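Local atomic coordinates of putative uncharacterized protein (Toxoplasma gondii, PDB entry 4FBD), a protein that is of unknown function and belongs to the DUF3228 family, with two copies of the chain in its assembly. Residues L195-P199 / I200-R204. Numbering follows the deposited sequence.
Sequences LPMAP and ITMLR
With chi1 at 72°, M197 holds CG between its own backbone N and carbonyl carbon, which sends the thioether over the first turn of helix 199-204; M202 turns its CG away from its carbonyl carbon, chi1 -65°, and the two methionines meet there. M197 CG lies 3.4 Å from M202 CG, and the side chains cross at roughly a right angle. The sulfur of M197 rests beside the same methylene, and M197 SD also comes within 4.0 Å of the methyl carbon T201 CG2. At the helix start, A198 O takes a fairly straight bond from M202 N, 3.2 Å, and a weak, strongly bent one from T201 N. A198 CB lies beside the hydroxyl of T201, 3.6 Å from T201 OG1. P199 occupies the first helical position, where its lack of an N-H costs no helical bond; P199 O accepts from L203 N at 3.2 Å in the carbonyl plane. Its ring packs on Y222 and S225 of helix 219-229 and on Y120 of the second subunit; I200 of that subunit also meets I200 and L203 of this chain. This is the N-terminus of a short helix, with A198 as N-cap and proline at N1, where the loop after strand 181-189 passes into helix 199-204 at the subunit interface.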
ATOM      1  N   LEU A 195       8.585  16.043   1.099  1.00 39.52           N
ATOM      2  CA  LEU A 195       8.609  14.635   0.815  1.00 40.98           C
ATOM      3  C   LEU A 195       7.145  14.164   0.724  1.00 40.67           C
ATOM      4  O   LEU A 195       6.323  14.492   1.597  1.00 43.37           O
ATOM      5  CB  LEU A 195       9.380  13.926   1.906  1.00 43.98           C
ATOM      6  CG  LEU A 195      10.506  13.046   1.398  1.00 48.91           C
ATOM      7  CD1 LEU A 195      11.424  13.887   0.470  1.00 50.25           C
ATOM      8  CD2 LEU A 195      11.278  12.470   2.572  1.00 47.80           C
ATOM      9  N   PRO A 196       6.802  13.418  -0.342  1.00 38.70           N
ATOM     10  CA  PRO A 196       5.435  12.956  -0.492  1.00 41.58           C
ATOM     11  C   PRO A 196       5.014  12.012   0.603  1.00 41.69           C
ATOM     12  O   PRO A 196       5.811  11.205   1.049  1.00 42.78           O
ATOM     13  CB  PRO A 196       5.457  12.217  -1.831  1.00 40.84           C
ATOM     14  CG  PRO A 196       6.857  11.810  -1.999  1.00 39.02           C
ATOM     15  CD  PRO A 196       7.668  12.884  -1.405  1.00 38.04           C
ATOM     16  N   MET A 197       3.771  12.108   1.041  1.00 44.47           N
ATOM     17  CA  MET A 197       3.292  11.193   2.057  1.00 47.70           C
ATOM     18  C   MET A 197       3.255   9.817   1.390  1.00 46.70           C
ATOM     19  O   MET A 197       3.325   9.720   0.160  1.00 46.39           O
ATOM     20  CB  MET A 197       1.907  11.596   2.577  1.00 51.19           C
ATOM     21  CG  MET A 197       0.758  11.374   1.618  1.00 59.67           C
ATOM     22  SD  MET A 197      -0.825  12.147   2.140  1.00 71.91           S
ATOM     23  CE  MET A 197      -0.433  13.886   1.935  1.00 69.88           C
ATOM     24  N   ALA A 198       3.145   8.770   2.203  1.00 46.23           N
ATOM     25  CA  ALA A 198       3.109   7.425   1.714  1.00 45.80           C
ATOM     26  C   ALA A 198       1.866   7.236   0.868  1.00 47.81           C
ATOM     27  O   ALA A 198       0.833   7.791   1.162  1.00 49.76           O
ATOM     28  CB  ALA A 198       3.107   6.439   2.868  1.00 46.54           C
ATOM     29  N   PRO A 199       1.967   6.411  -0.177  1.00 37.17           N
ATOM     30  CA  PRO A 199       0.810   6.118  -1.040  1.00 37.85           C
ATOM     31  C   PRO A 199      -0.413   5.657  -0.249  1.00 39.44           C
ATOM     32  O   PRO A 199      -1.506   6.081  -0.533  1.00 39.15           O
ATOM     33  CB  PRO A 199       1.332   4.978  -1.934  1.00 36.61           C
ATOM     34  CG  PRO A 199       2.801   5.248  -2.028  1.00 34.66           C
ATOM     35  CD  PRO A 199       3.181   5.710  -0.641  1.00 33.97           C
ATOM     36  N   ILE A 200      -0.207   4.808   0.747  1.00 39.79           N
ATOM     37  CA  ILE A 200      -1.308   4.292   1.533  1.00 42.82           C
ATOM     38  C   ILE A 200      -1.958   5.412   2.327  1.00 44.88           C
ATOM     39  O   ILE A 200      -3.172   5.442   2.480  1.00 48.43           O
ATOM     40  CB  ILE A 200      -0.860   3.121   2.453  1.00 42.91           C
ATOM     41  CG1 ILE A 200      -2.064   2.468   3.131  1.00 49.21           C
ATOM     42  CG2 ILE A 200       0.144   3.586   3.511  1.00 44.38           C
ATOM     43  CD1 ILE A 200      -3.002   1.751   2.178  1.00 50.75           C
ATOM     44  N   THR A 201      -1.163   6.355   2.797  1.00 45.45           N
ATOM     45  CA  THR A 201      -1.711   7.452   3.582  1.00 47.57           C
ATOM     46  C   THR A 201      -2.672   8.201   2.689  1.00 50.10           C
ATOM     47  O   THR A 201      -3.741   8.588   3.130  1.00 51.49           O
ATOM     48  CB  THR A 201      -0.604   8.398   4.114  1.00 47.63           C
ATOM     49  OG1 THR A 201       0.390   7.637   4.816  1.00 47.48           O
ATOM     50  CG2 THR A 201      -1.169   9.460   5.060  1.00 45.91           C
ATOM     51  N   MET A 202      -2.310   8.374   1.415  1.00 50.44           N
ATOM     52  CA  MET A 202      -3.190   9.084   0.471  1.00 53.35           C
ATOM     53  C   MET A 202      -4.511   8.347   0.270  1.00 54.99           C
ATOM     54  O   MET A 202      -5.572   8.977   0.213  1.00 56.80           O
ATOM     55  CB  MET A 202      -2.520   9.294  -0.881  1.00 53.39           C
ATOM     56  CG  MET A 202      -1.288  10.207  -0.837  1.00 57.55           C
ATOM     57  SD  MET A 202      -0.652  10.572  -2.494  1.00 63.01           S
ATOM     58  CE  MET A 202      -2.192  11.094  -3.270  1.00 57.55           C
ATOM     59  N   LEU A 203      -4.439   7.018   0.170  1.00 54.99           N
ATOM     60  CA  LEU A 203      -5.645   6.191   0.020  1.00 58.18           C
ATOM     61  C   LEU A 203      -6.529   6.268   1.268  1.00 61.40           C
ATOM     62  O   LEU A 203      -7.723   6.514   1.153  1.00 64.04           O
ATOM     63  CB  LEU A 203      -5.291   4.733  -0.261  1.00 57.04           C
ATOM     64  CG  LEU A 203      -4.459   4.505  -1.528  1.00 55.89           C
ATOM     65  CD1 LEU A 203      -4.121   3.035  -1.660  1.00 54.89           C
ATOM     66  CD2 LEU A 203      -5.185   5.008  -2.777  1.00 55.87           C
ATOM     67  N   ARG A 204      -5.940   6.068   2.451  1.00 60.99           N
ATOM     68  CA  ARG A 204      -6.708   6.130   3.703  1.00 65.03           C
ATOM     69  C   ARG A 204      -7.396   7.508   3.886  1.00 67.55           C
ATOM     70  O   ARG A 204      -8.456   7.594   4.505  1.00 70.02           O
ATOM     71  CB  ARG A 204      -5.817   5.776   4.916  1.00 65.03           C
ATOM     72  CG  ARG A 204      -6.544   5.735   6.269  1.00 70.42           C
ATOM     73  CD  ARG A 204      -5.649   5.294   7.447  1.00 73.56           C
ATOM     74  NE  ARG A 204      -4.367   5.996   7.434  1.00 74.89           N
ATOM     75  CZ  ARG A 204      -3.182   5.436   7.201  1.00 74.34           C
ATOM     76  NH1 ARG A 204      -3.051   4.124   7.044  1.00 77.06           N
ATOM     77  NH2 ARG A 204      -2.098   6.194   7.181  1.00 76.05           N
TER